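Local coordinates for capsid protein VP1 (Human polyomavirus 12, PDB 6Y5Z) that probably builds the T=7 icosahedral capsid of the virus as its major coat protein, assembling into pentamers, at residues G139-H144 with A163-L168; I153-V158 with I184-P189; T83-E88 with K272-N277; E133-Q138 with T197-N202. All coordinates share one frame; numbering follows the deposited sequence.

Contact 1 (G139-H144 with A163-L168); sequences GIQQSH and AKIQCL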
loop_
_atom_site.group_PDB
_atom_site.type_symbol
_atom_site.label_atom_id
_atom_site.label_comp_id
_atom_site.label_asym_id
_atom_site.label_seq_id
_atom_site.Cartn_x
_atom_site.Cartn_y
_atom_site.Cartn_z
ATOM N N GLY D 139 -0.276 -9.069 29.285
ATOM C CA GLY D 139 -0.678 -10.418 28.886
ATOM C C GLY D 139 -2.022 -10.434 28.200
ATOM O O GLY D 139 -2.914 -9.679 28.576
ATOM N N ILE D 140 -2.143 -11.295 27.199
ATOM C CA ILE D 140 -3.379 -11.488 26.398
ATOM C C ILE D 140 -3.156 -12.755 25.570
ATOM O O ILE D 140 -2.021 -13.013 25.158
ATOM C CB ILE D 140 -3.725 -10.241 25.563
ATOM C CG1 ILE D 140 -5.024 -10.459 24.786
ATOM C CG2 ILE D 140 -2.537 -9.832 24.664
ATOM C CD1 ILE D 140 -5.656 -9.198 24.259
ATOM N N GLN D 141 -4.192 -13.573 25.416
ATOM C CA GLN D 141 -4.063 -14.905 24.780
ATOM C C GLN D 141 -5.238 -15.138 23.843
ATOM O O GLN D 141 -6.349 -14.650 24.127
ATOM C CB GLN D 141 -4.052 -16.025 25.827
ATOM C CG GLN D 141 -2.906 -15.880 26.816
ATOM C CD GLN D 141 -2.803 -16.960 27.875
ATOM O OE1 GLN D 141 -2.037 -16.790 28.816
ATOM N NE2 GLN D 141 -3.531 -18.069 27.744
ATOM N N GLN D 142 -5.029 -15.976 22.835
ATOM C CA GLN D 142 -6.118 -16.413 21.928
ATOM C C GLN D 142 -7.068 -17.371 22.670
ATOM O O GLN D 142 -8.272 -17.361 22.370
ATOM C CB GLN D 142 -5.529 -17.036 20.661
ATOM C CG GLN D 142 -6.594 -17.336 19.607
ATOM C CD GLN D 142 -5.980 -17.389 18.228
ATOM O OE1 GLN D 142 -5.975 -16.393 17.496
ATOM N NE2 GLN D 142 -5.351 -18.512 17.929
ATOM N N SER D 143 -6.538 -18.180 23.596
ATOM C CA SER D 143 -7.300 -19.184 24.368
ATOM C C SER D 143 -6.797 -19.209 25.807
ATOM O O SER D 143 -5.581 -19.404 26.020
ATOM C CB SER D 143 -7.212 -20.548 23.758
ATOM O OG SER D 143 -7.718 -21.512 24.691
ATOM N N HIS D 144 -7.701 -19.048 26.757
ATOM C CA HIS D 144 -7.364 -19.117 28.196
ATOM C C HIS D 144 -7.029 -20.558 28.606
ATOM O O HIS D 144 -6.486 -20.731 29.709
ATOM C CB HIS D 144 -8.488 -18.490 29.029
ATOM C CG HIS D 144 -9.704 -19.331 29.189
ATOM N ND1 HIS D 144 -9.934 -20.115 30.329
ATOM C CD2 HIS D 144 -10.791 -19.483 28.393
ATOM C CE1 HIS D 144 -11.105 -20.720 30.201
ATOM N NE2 HIS D 144 -11.653 -20.367 29.017
ATOM N N ALA D 163 -10.977 -16.600 31.402
ATOM C CA ALA D 163 -11.423 -16.138 30.074
ATOM C C ALA D 163 -11.103 -14.649 29.904
ATOM O O ALA D 163 -10.992 -14.221 28.751
ATOM C CB ALA D 163 -12.894 -16.426 29.910
ATOM N N LYS D 164 -10.969 -13.871 30.982
ATOM C CA LYS D 164 -10.615 -12.432 30.869
ATOM C C LYS D 164 -9.340 -12.249 30.034
ATOM O O LYS D 164 -9.202 -11.178 29.413
ATOM C CB LYS D 164 -10.341 -11.791 32.235
ATOM C CG LYS D 164 -11.558 -11.483 33.089
ATOM C CD LYS D 164 -11.166 -10.862 34.415
ATOM C CE LYS D 164 -10.729 -11.889 35.446
ATOM N N ILE D 165 -8.450 -13.228 30.044
ATOM C CA ILE D 165 -7.114 -13.115 29.383
ATOM C C ILE D 165 -7.320 -13.071 27.856
ATOM O O ILE D 165 -6.336 -12.724 27.143
ATOM C CB ILE D 165 -6.164 -14.243 29.825
ATOM C CG1 ILE D 165 -4.689 -13.828 29.722
ATOM C CG2 ILE D 165 -6.462 -15.522 29.045
ATOM C CD1 ILE D 165 -4.300 -12.692 30.654
ATOM N N GLN D 166 -8.488 -13.473 27.349
ATOM C CA GLN D 166 -8.782 -13.425 25.882
ATOM C C GLN D 166 -9.061 -11.993 25.457
ATOM O O GLN D 166 -9.032 -11.718 24.252
ATOM C CB GLN D 166 -9.914 -14.385 25.527
ATOM C CG GLN D 166 -9.448 -15.821 25.624
ATOM C CD GLN D 166 -10.487 -16.915 25.516
ATOM O OE1 GLN D 166 -10.135 -18.096 25.620
ATOM N NE2 GLN D 166 -11.759 -16.566 25.349
ATOM N N CYS D 167 -9.308 -11.113 26.415
ATOM C CA CYS D 167 -9.446 -9.657 26.190
ATOM C C CYS D 167 -8.367 -8.971 27.044
ATOM O O CYS D 167 -7.235 -9.502 27.069
ATOM C CB CYS D 167 -10.881 -9.224 26.463
ATOM S SG CYS D 167 -12.092 -10.018 25.362
ATOM N N LEU D 168 -8.672 -7.864 27.700
ATOM C CA LEU D 168 -7.667 -7.138 28.521
ATOM C C LEU D 168 -7.926 -7.423 30.000
ATOM O O LEU D 168 -8.896 -6.886 30.565
ATOM C CB LEU D 168 -7.734 -5.638 28.220
ATOM C CG LEU D 168 -6.471 -4.819 28.490
ATOM C CD1 LEU D 168 -6.097 -4.796 29.962
ATOM C CD2 LEU D 168 -5.305 -5.309 27.673
HETATM O O HOH W 1 -5.563 -9.971 29.097
#
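Gln166 reaches across to the turn at His144, its OE1 accepting the N-H of His144 N at 2.9 Å (N-H...O 160°) on a lone pair in the carbonyl plane. The contact folds the long excursion between strands 136-139 and 173-175 of the VP1 jelly roll back on itself, setting a short 3-10 turn, 163-166, against the chain leaving strand 136-139. A second bond runs from Gln141 N to Ile165 O at 2.9 Å, and Gln166 CA sends its hydrogen almost straight at Gln141 O, 3.2 Å away. With CG of His144 between its backbone N and carbonyl carbon (chi1 76°), the imidazole turns over Ala163, whose CB sits 4.3 Å from the ring centroid in a CH-pi contact; the Gln166 amide meets the ring at its edge, the planes 58° apart. Ile165 fills the middle, CG2 against His144 CB and CG1 crossing the Gln141 chain at a slant, 4.0 Å from Gln141 CG. Further out, His144 NE2 bonds Thr38 OG1 of the second subunit, and Gln166 NE2 bonds carbonyls of Thr38 and Tyr40 there. The Gln141 amide is fixed within its own segment, its NE2 donating in the amide plane to Ser143 O at 3.0 Å.

Contact 2 (I153-V158 with I184-P189); sequences IVPKSV and IETWSP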
loop_
_atom_site.group_PDB
_atom_site.type_symbol
_atom_site.label_atom_id
_atom_site.label_comp_id
_atom_site.label_asym_id
_atom_site.label_seq_id
_atom_site.Cartn_x
_atom_site.Cartn_y
_atom_site.Cartn_z
ATOM N N ILE D 153 7.934 -17.577 30.921
ATOM C CA ILE D 153 7.137 -16.576 31.666
ATOM C C ILE D 153 5.910 -16.280 30.805
ATOM O O ILE D 153 6.094 -15.797 29.648
ATOM C CB ILE D 153 7.920 -15.293 32.005
ATOM C CG1 ILE D 153 9.278 -15.555 32.664
ATOM C CG2 ILE D 153 7.045 -14.397 32.856
ATOM C CD1 ILE D 153 9.212 -16.404 33.912
ATOM N N VAL D 154 4.740 -16.603 31.330
ATOM C CA VAL D 154 3.420 -16.440 30.660
ATOM C C VAL D 154 2.486 -15.786 31.668
ATOM O O VAL D 154 2.852 -15.656 32.838
ATOM C CB VAL D 154 2.891 -17.794 30.153
ATOM C CG1 VAL D 154 3.731 -18.320 29.009
ATOM C CG2 VAL D 154 2.813 -18.838 31.266
ATOM N N PRO D 155 1.291 -15.310 31.264
ATOM C CA PRO D 155 0.380 -14.653 32.199
ATOM C C PRO D 155 0.126 -15.435 33.500
ATOM O O PRO D 155 0.035 -14.810 34.550
ATOM C CB PRO D 155 -0.872 -14.446 31.351
ATOM C CG PRO D 155 -0.281 -14.167 29.983
ATOM C CD PRO D 155 0.809 -15.211 29.871
ATOM N N LYS D 156 0.064 -16.761 33.420
ATOM C CA LYS D 156 -0.129 -17.618 34.628
ATOM C C LYS D 156 0.993 -17.344 35.642
ATOM O O LYS D 156 0.751 -17.524 36.866
ATOM C CB LYS D 156 -0.159 -19.094 34.239
ATOM C CG LYS D 156 -0.483 -20.031 35.391
ATOM C CD LYS D 156 -0.386 -21.475 35.008
ATOM C CE LYS D 156 -0.666 -22.387 36.187
ATOM N NZ LYS D 156 -0.669 -23.807 35.765
ATOM N N SER D 157 2.184 -16.939 35.189
ATOM C CA SER D 157 3.351 -16.631 36.057
ATOM C C SER D 157 3.031 -15.450 36.986
ATOM O O SER D 157 3.712 -15.352 38.028
ATOM C CB SER D 157 4.589 -16.345 35.250
ATOM O OG SER D 157 4.886 -17.432 34.384
ATOM N N VAL D 158 2.095 -14.559 36.618
ATOM C CA VAL D 158 1.867 -13.261 37.317
ATOM C C VAL D 158 0.432 -13.103 37.820
ATOM O O VAL D 158 0.214 -12.224 38.656
ATOM C CB VAL D 158 2.262 -12.063 36.439
ATOM C CG1 VAL D 158 3.714 -12.161 36.009
ATOM C CG2 VAL D 158 1.333 -11.868 35.243
ATOM N N ILE D 184 5.674 -14.618 22.197
ATOM C CA ILE D 184 4.936 -13.450 21.632
ATOM C C ILE D 184 3.422 -13.724 21.711
ATOM O O ILE D 184 2.643 -12.771 21.841
ATOM C CB ILE D 184 5.408 -13.068 20.216
ATOM C CG1 ILE D 184 5.011 -14.101 19.177
ATOM C CG2 ILE D 184 6.904 -12.768 20.174
ATOM C CD1 ILE D 184 5.182 -13.587 17.759
ATOM N N GLU D 185 2.984 -14.981 21.660
ATOM C CA GLU D 185 1.526 -15.269 21.565
ATOM C C GLU D 185 0.808 -14.937 22.879
ATOM O O GLU D 185 -0.411 -14.930 22.862
ATOM C CB GLU D 185 1.242 -16.685 21.061
ATOM C CG GLU D 185 1.507 -17.747 22.087
ATOM C CD GLU D 185 1.057 -19.119 21.677
ATOM O OE1 GLU D 185 1.356 -19.549 20.526
ATOM O OE2 GLU D 185 0.411 -19.777 22.526
ATOM N N THR D 186 1.515 -14.618 23.968
ATOM C CA THR D 186 0.854 -14.304 25.260
ATOM C C THR D 186 1.141 -12.879 25.716
ATOM O O THR D 186 0.614 -12.522 26.747
ATOM C CB THR D 186 1.226 -15.294 26.385
ATOM O OG1 THR D 186 2.591 -15.150 26.785
ATOM C CG2 THR D 186 0.967 -16.727 25.990
ATOM N N TRP D 187 1.996 -12.117 25.036
ATOM C CA TRP D 187 2.472 -10.814 25.581
ATOM C C TRP D 187 2.517 -9.740 24.495
ATOM O O TRP D 187 3.164 -9.974 23.444
ATOM C CB TRP D 187 3.875 -10.952 26.182
ATOM C CG TRP D 187 4.017 -11.856 27.367
ATOM C CD1 TRP D 187 4.689 -13.033 27.410
ATOM C CD2 TRP D 187 3.515 -11.621 28.694
ATOM N NE1 TRP D 187 4.652 -13.553 28.680
ATOM C CE2 TRP D 187 3.949 -12.704 29.490
ATOM C CE3 TRP D 187 2.778 -10.596 29.286
ATOM C CZ2 TRP D 187 3.617 -12.790 30.844
ATOM C CZ3 TRP D 187 2.419 -10.705 30.611
ATOM C CH2 TRP D 187 2.866 -11.777 31.383
ATOM N N SER D 188 1.932 -8.594 24.793
ATOM C CA SER D 188 1.915 -7.384 23.945
ATOM C C SER D 188 2.735 -6.328 24.650
ATOM O O SER D 188 2.700 -6.246 25.876
ATOM C CB SER D 188 0.513 -6.881 23.768
ATOM O OG SER D 188 -0.290 -7.828 23.108
ATOM N N PRO D 189 3.384 -5.404 23.925
ATOM C CA PRO D 189 3.913 -4.203 24.563
ATOM C C PRO D 189 2.744 -3.468 25.213
ATOM O O PRO D 189 1.657 -3.393 24.621
ATOM C CB PRO D 189 4.572 -3.380 23.458
ATOM C CG PRO D 189 4.564 -4.267 22.251
ATOM C CD PRO D 189 3.628 -5.432 22.478
#
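A buried indole at the start of strand 187-189, outermost within this chain in a small three-stranded sheet, joins that sheet to the loop at 153-158. Trp187 NE1 donates to Ile153 O at 2.8 Å, nearly straight at 169°; the acceptor lies in the ring plane, whereas the nitrogen stands 39° out of the carbonyl plane of Ile153. Trp187 CG lies opposite its carbonyl carbon (chi1 -64°), which sends the indole toward Ile153. The six-membered ring continues past this bond to the following peptide, Trp187 CZ2 coming within 3.3 Å of Val154 C. Over one face, offset toward the rim, sits Pro155, its CD 4.2 Å from the six-membered centroid in a CH-pi contact. Val158 arrives at the ring edge, CG2 lying 4.2 Å from Trp187 CH2. The sheet, in which 187-189 pairs antiparallel with 136-139, is a side element of the VP1 jelly roll and lies close to the second subunit: Ser188 OG bonds Asn100 of that chain. Thr186, just before the strand, carries its methine CB to 3.5 Å from Pro155 CD, crossing the proline obliquely. Within the turn, Ser157 N donates to Val154 O at 2.8 Å while Ser157 OG accepts from Val154 N at 3.2 Å.

Contact 3 (T83-E88 with K272-N277); sequences TLLMWE and KRAVRN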
loop_
_atom_site.group_PDB
_atom_site.type_symbol
_atom_site.label_atom_id
_atom_site.label_comp_id
_atom_site.label_asym_id
_atom_site.label_seq_id
_atom_site.Cartn_x
_atom_site.Cartn_y
_atom_site.Cartn_z
ATOM N N THR D 83 22.622 17.866 40.685
ATOM C CA THR D 83 22.219 17.381 39.337
ATOM C C THR D 83 23.104 16.206 38.966
ATOM O O THR D 83 24.286 16.236 39.308
ATOM C CB THR D 83 22.301 18.462 38.256
ATOM O OG1 THR D 83 23.657 18.588 37.846
ATOM C CG2 THR D 83 21.774 19.797 38.713
ATOM N N LEU D 84 22.517 15.209 38.311
ATOM C CA LEU D 84 23.213 14.002 37.834
ATOM C C LEU D 84 23.043 13.916 36.327
ATOM O O LEU D 84 22.306 14.740 35.766
ATOM C CB LEU D 84 22.623 12.778 38.531
ATOM C CG LEU D 84 22.888 12.727 40.035
ATOM C CD1 LEU D 84 22.247 11.495 40.638
ATOM C CD2 LEU D 84 24.381 12.756 40.321
ATOM N N LEU D 85 23.734 12.969 35.719
ATOM C CA LEU D 85 23.673 12.773 34.262
ATOM C C LEU D 85 23.054 11.419 33.973
ATOM O O LEU D 85 23.290 10.455 34.714
ATOM C CB LEU D 85 25.071 12.853 33.668
ATOM C CG LEU D 85 25.776 14.195 33.765
ATOM C CD1 LEU D 85 27.148 14.085 33.113
ATOM C CD2 LEU D 85 24.975 15.299 33.091
ATOM N N MET D 86 22.278 11.357 32.900
ATOM C CA MET D 86 21.775 10.078 32.348
ATOM C C MET D 86 22.034 10.054 30.849
ATOM O O MET D 86 21.921 11.117 30.204
ATOM C CB MET D 86 20.276 9.926 32.608
ATOM C CG MET D 86 19.922 9.903 34.096
ATOM S SD MET D 86 18.171 9.617 34.406
ATOM C CE MET D 86 18.106 7.851 34.096
ATOM N N TRP D 87 22.348 8.885 30.294
ATOM C CA TRP D 87 22.347 8.669 28.828
ATOM C C TRP D 87 20.907 8.750 28.329
ATOM O O TRP D 87 20.019 8.071 28.865
ATOM C CB TRP D 87 23.002 7.347 28.467
ATOM C CG TRP D 87 24.485 7.352 28.661
ATOM C CD1 TRP D 87 25.179 6.618 29.577
ATOM C CD2 TRP D 87 25.454 8.102 27.915
ATOM N NE1 TRP D 87 26.522 6.851 29.439
ATOM C CE2 TRP D 87 26.721 7.775 28.449
ATOM C CE3 TRP D 87 25.392 9.058 26.894
ATOM C CZ2 TRP D 87 27.903 8.326 27.958
ATOM C CZ3 TRP D 87 26.561 9.577 26.383
ATOM C CH2 TRP D 87 27.800 9.233 26.927
ATOM N N GLU D 88 20.686 9.581 27.323
ATOM C CA GLU D 88 19.360 9.779 26.690
ATOM C C GLU D 88 19.454 9.231 25.268
ATOM O O GLU D 88 20.353 9.671 24.501
ATOM C CB GLU D 88 19.046 11.264 26.709
ATOM C CG GLU D 88 17.777 11.621 25.961
ATOM C CD GLU D 88 17.577 13.107 25.773
ATOM O OE1 GLU D 88 18.478 13.889 26.147
ATOM O OE2 GLU D 88 16.527 13.476 25.229
ATOM N N LYS D 272 24.401 12.798 26.730
ATOM C CA LYS D 272 24.293 13.025 28.183
ATOM C C LYS D 272 23.234 14.099 28.432
ATOM O O LYS D 272 23.280 15.161 27.789
ATOM C CB LYS D 272 25.648 13.450 28.749
ATOM C CG LYS D 272 26.734 12.398 28.600
ATOM C CD LYS D 272 28.053 12.876 29.154
ATOM C CE LYS D 272 29.181 11.919 28.852
ATOM N NZ LYS D 272 30.486 12.511 29.227
ATOM N N ARG D 273 22.306 13.813 29.332
ATOM C CA ARG D 273 21.214 14.704 29.760
ATOM C C ARG D 273 21.330 14.913 31.264
ATOM O O ARG D 273 21.416 13.898 32.015
ATOM C CB ARG D 273 19.874 14.043 29.431
ATOM C CG ARG D 273 18.659 14.783 29.953
ATOM C CD ARG D 273 18.372 16.085 29.228
ATOM N NE ARG D 273 17.650 15.836 27.987
ATOM C CZ ARG D 273 16.789 16.666 27.413
ATOM N NH1 ARG D 273 16.506 17.846 27.941
ATOM N NH2 ARG D 273 16.186 16.309 26.286
ATOM N N ALA D 274 21.331 16.168 31.715
ATOM C CA ALA D 274 21.279 16.498 33.152
ATOM C C ALA D 274 19.860 16.269 33.680
ATOM O O ALA D 274 18.856 16.589 32.971
ATOM C CB ALA D 274 21.757 17.911 33.423
ATOM N N VAL D 275 19.769 15.739 34.901
ATOM C CA VAL D 275 18.504 15.562 35.655
ATOM C C VAL D 275 18.714 16.025 37.102
ATOM O O VAL D 275 19.879 16.049 37.579
ATOM C CB VAL D 275 18.057 14.095 35.610
ATOM C CG1 VAL D 275 17.864 13.636 34.188
ATOM C CG2 VAL D 275 19.039 13.183 36.320
ATOM N N ARG D 276 17.624 16.385 37.765
ATOM C CA ARG D 276 17.670 16.900 39.153
ATOM C C ARG D 276 17.952 15.720 40.082
ATOM O O ARG D 276 17.395 14.605 39.856
ATOM C CB ARG D 276 16.370 17.638 39.495
ATOM C CG ARG D 276 16.563 18.892 40.340
ATOM C CD ARG D 276 15.242 19.580 40.636
ATOM N NE ARG D 276 14.528 20.069 39.453
ATOM C CZ ARG D 276 14.830 21.179 38.784
ATOM N NH1 ARG D 276 14.099 21.545 37.744
ATOM N NH2 ARG D 276 15.861 21.925 39.155
ATOM N N ASN D 277 18.834 15.951 41.062
ATOM C CA ASN D 277 19.196 14.981 42.126
ATOM C C ASN D 277 18.859 15.601 43.489
ATOM O O ASN D 277 18.312 16.704 43.588
ATOM C CB ASN D 277 20.674 14.598 42.057
ATOM C CG ASN D 277 21.047 13.493 43.029
ATOM O OD1 ASN D 277 20.282 12.549 43.222
ATOM N ND2 ASN D 277 22.215 13.601 43.647
ATOM O OXT ASN D 277 19.145 15.001 44.513
#
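This is an antiparallel strand pairing in the main sheet of the VP1 jelly roll, joining the start of strand 83-96 to the C-terminal end of strand 257-276, its centre about 28 Å from that of the chain. Within the segments 83-88 and 272-276 the axes make 141° and approach to 4.5 Å. Leu84 with Val275 and Met86 with Arg273 form the hydrogen-bonded pairs, each closed by two backbone bonds; Leu85 with Ala274 is a non-hydrogen-bonded pair between them. On the face of Leu84 and Met86, the Met86 side chain crosses that of Val275 at about a right angle, SD lying 4.0 Å from Val275 CG1. On the other face Lys272 and Trp87 lie side by side: the extended lysine chain runs over the indole, CG 3.9 Å from the six-membered centroid in a CH-pi contact and CE 3.6 Å from Trp87 CH2. The indole nitrogen is held separately by Pro73 O. At the C terminus of the chain Asn277 packs its amide carbon CG 3.3 Å from Leu84 CD1, and its ND2 bonds the carbonyl O of Cys81, the residue of the interchain disulfide. The buried charge pair is Glu88 with Arg273, and Glu88 OE1 also meets Arg271, so the carboxylate probably stays ionised. Arg273 bends at chi2 and chi3, which brings its guanidinium side-on to Glu88 with the planes 40° apart. NE reaches Glu88 OE1 at 2.8 Å from above the carboxylate plane, while NH2 meets Glu88 OE2 on its syn side at 3.0 Å.

Contact 4 (E133-Q138 with T197-N202); sequences EPLDLQ and TRYFGN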
loop_
_atom_site.group_PDB
_atom_site.type_symbol
_atom_site.label_atom_id
_atom_site.label_comp_id
_atom_site.label_asym_id
_atom_site.label_seq_id
_atom_site.Cartn_x
_atom_site.Cartn_y
_atom_site.Cartn_z
ATOM N N GLU D 133 14.756 1.125 30.488
ATOM C CA GLU D 133 14.393 0.053 31.454
ATOM C C GLU D 133 13.693 -1.025 30.647
ATOM O O GLU D 133 13.436 -0.825 29.461
ATOM C CB GLU D 133 13.555 0.632 32.588
ATOM C CG GLU D 133 12.228 1.209 32.144
ATOM C CD GLU D 133 11.681 2.139 33.200
ATOM O OE1 GLU D 133 10.875 1.658 34.036
ATOM O OE2 GLU D 133 12.060 3.333 33.191
ATOM N N PRO D 134 13.418 -2.213 31.221
ATOM C CA PRO D 134 12.820 -3.287 30.440
ATOM C C PRO D 134 11.459 -2.881 29.856
ATOM O O PRO D 134 10.726 -2.094 30.450
ATOM C CB PRO D 134 12.670 -4.423 31.458
ATOM C CG PRO D 134 13.732 -4.109 32.515
ATOM C CD PRO D 134 13.750 -2.602 32.602
ATOM N N LEU D 135 11.163 -3.432 28.690
ATOM C CA LEU D 135 9.853 -3.246 28.018
ATOM C C LEU D 135 8.737 -3.759 28.944
ATOM O O LEU D 135 8.815 -4.897 29.437
ATOM C CB LEU D 135 9.881 -3.986 26.674
ATOM C CG LEU D 135 8.577 -3.955 25.873
ATOM C CD1 LEU D 135 8.337 -2.567 25.325
ATOM C CD2 LEU D 135 8.632 -4.966 24.738
ATOM N N ASP D 136 7.720 -2.939 29.176
ATOM C CA ASP D 136 6.509 -3.351 29.931
ATOM C C ASP D 136 5.605 -4.179 29.010
ATOM O O ASP D 136 5.380 -3.745 27.842
ATOM C CB ASP D 136 5.754 -2.145 30.473
ATOM C CG ASP D 136 6.547 -1.356 31.501
ATOM O OD1 ASP D 136 6.956 -1.984 32.507
ATOM O OD2 ASP D 136 6.772 -0.139 31.284
ATOM N N LEU D 137 5.144 -5.333 29.490
ATOM C CA LEU D 137 4.307 -6.291 28.730
ATOM C C LEU D 137 2.923 -6.393 29.372
ATOM O O LEU D 137 2.792 -6.376 30.623
ATOM C CB LEU D 137 4.966 -7.670 28.689
ATOM C CG LEU D 137 6.346 -7.743 28.038
ATOM C CD1 LEU D 137 6.926 -9.142 28.200
ATOM C CD2 LEU D 137 6.266 -7.358 26.572
ATOM N N GLN D 138 1.915 -6.549 28.522
ATOM C CA GLN D 138 0.518 -6.801 28.910
ATOM C C GLN D 138 0.174 -8.193 28.395
ATOM O O GLN D 138 0.364 -8.467 27.179
ATOM C CB GLN D 138 -0.397 -5.723 28.347
ATOM C CG GLN D 138 -1.872 -6.101 28.403
ATOM C CD GLN D 138 -2.420 -6.146 29.806
ATOM O OE1 GLN D 138 -2.353 -5.157 30.528
ATOM N NE2 GLN D 138 -3.071 -7.252 30.142
ATOM N N THR D 197 10.257 4.032 27.277
ATOM C CA THR D 197 10.602 3.136 26.153
ATOM C C THR D 197 9.827 3.606 24.931
ATOM O O THR D 197 8.698 4.046 25.100
ATOM C CB THR D 197 10.260 1.671 26.463
ATOM O OG1 THR D 197 11.179 1.208 27.467
ATOM C CG2 THR D 197 10.357 0.783 25.242
ATOM N N ARG D 198 10.418 3.508 23.752
ATOM C CA ARG D 198 9.689 3.696 22.478
ATOM C C ARG D 198 9.603 2.344 21.810
ATOM O O ARG D 198 10.658 1.688 21.685
ATOM C CB ARG D 198 10.384 4.693 21.556
ATOM C CG ARG D 198 10.699 6.033 22.196
ATOM C CD ARG D 198 9.535 6.735 22.874
ATOM N NE ARG D 198 10.113 7.948 23.420
ATOM C CZ ARG D 198 10.247 8.232 24.704
ATOM N NH1 ARG D 198 9.695 7.474 25.635
ATOM N NH2 ARG D 198 10.857 9.349 25.048
ATOM N N TYR D 199 8.396 1.901 21.463
ATOM C CA TYR D 199 8.250 0.632 20.712
ATOM C C TYR D 199 7.480 0.880 19.424
ATOM O O TYR D 199 6.702 1.854 19.379
ATOM C CB TYR D 199 7.627 -0.477 21.554
ATOM C CG TYR D 199 6.198 -0.273 21.956
ATOM C CD1 TYR D 199 5.161 -0.607 21.108
ATOM C CD2 TYR D 199 5.875 0.280 23.182
ATOM C CE1 TYR D 199 3.841 -0.416 21.484
ATOM C CE2 TYR D 199 4.569 0.472 23.575
ATOM C CZ TYR D 199 3.542 0.150 22.707
ATOM O OH TYR D 199 2.234 0.317 23.068
ATOM N N PHE D 200 7.725 0.002 18.447
ATOM C CA PHE D 200 7.207 0.096 17.067
ATOM C C PHE D 200 6.972 -1.323 16.583
ATOM O O PHE D 200 7.845 -2.173 16.775
ATOM C CB PHE D 200 8.213 0.805 16.161
ATOM C CG PHE D 200 8.778 2.101 16.697
ATOM C CD1 PHE D 200 9.844 2.091 17.582
ATOM C CD2 PHE D 200 8.270 3.321 16.280
ATOM C CE1 PHE D 200 10.355 3.285 18.075
ATOM C CE2 PHE D 200 8.816 4.513 16.732
ATOM C CZ PHE D 200 9.867 4.482 17.616
ATOM N N GLY D 201 5.826 -1.599 15.976
ATOM C CA GLY D 201 5.630 -2.936 15.414
ATOM C C GLY D 201 4.594 -2.957 14.321
ATOM O O GLY D 201 3.825 -1.985 14.156
ATOM N N ASN D 202 4.599 -4.058 13.588
ATOM C CA ASN D 202 3.530 -4.290 12.603
ATOM C C ASN D 202 3.278 -5.785 12.535
ATOM O O ASN D 202 4.203 -6.611 12.727
ATOM C CB ASN D 202 3.824 -3.636 11.254
ATOM C CG ASN D 202 4.801 -4.386 10.386
ATOM O OD1 ASN D 202 4.394 -5.134 9.494
ATOM N ND2 ASN D 202 6.085 -4.206 10.620
HETATM O O HOH W 2 12.520 -1.155 26.985
HETATM O O HOH W 3 9.715 0.308 29.504
#
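Thr197 OG1 is gripped by two bridging waters, water 3 at 2.7 Å and water 2 at 2.8 Å from the hydroxyl oxygen. Water 3 lies 2.8 Å from Pro134 O, probably donating to it, though other acceptors compete for its protons; water 2 donates to Glu133 O at 2.7 Å, so two successive carbonyls are tied to a single side chain. No direct hydrogen bond spans the segments; Glu133 O and Thr197 OG1 are 3.6 Å apart. The threonine's rotation (chi1 -70°) suits both jobs: OG1 takes the waters and CG2, anti to the backbone N, faces Leu135, whose CD1 lies 3.9 Å from it. These two side chains cross at about a right angle. Leu135 CD1 also approaches the Tyr199 ring obliquely, 4.3 Å from CD2, and Ala129 of strand 124-131 packs against all three residues. Tyr199 carries its hydroxyl on to Glu95 of the second subunit, while Phe200, Gly201 and Asn202 pair antiparallel with a strand of that chain. Small at 143 Å² of buried surface, the contact lies where the chain leaves the main sheet for the three-stranded side sheet, within a jelly-roll subunit whose sheet runs on across the subunit interface.

From the N terminus, strand 83-96 is met first, and contact 3 closes the longest loop when the C-terminal strand returns to it 184 residues later; the other three contacts lie within that loop. Contact 4, spanning 133-138 to 197-202, encloses contacts 1 and 2. Those two cross, since their segments alternate: 139-144, 153-158, 163-168, 184-189. They also touch, Ile140 N lying 3.1 Å from Thr186 O, a probable hydrogen bond. Contacts 2 and 4 meet through strands 187-189 and 136-139, neighbours in the small sheet. Contacts 1, 2 and 4 all reach the second subunit; contact 3 touches none of them but shares the large sheet with contact 4, nearest atoms about 7 Å apart.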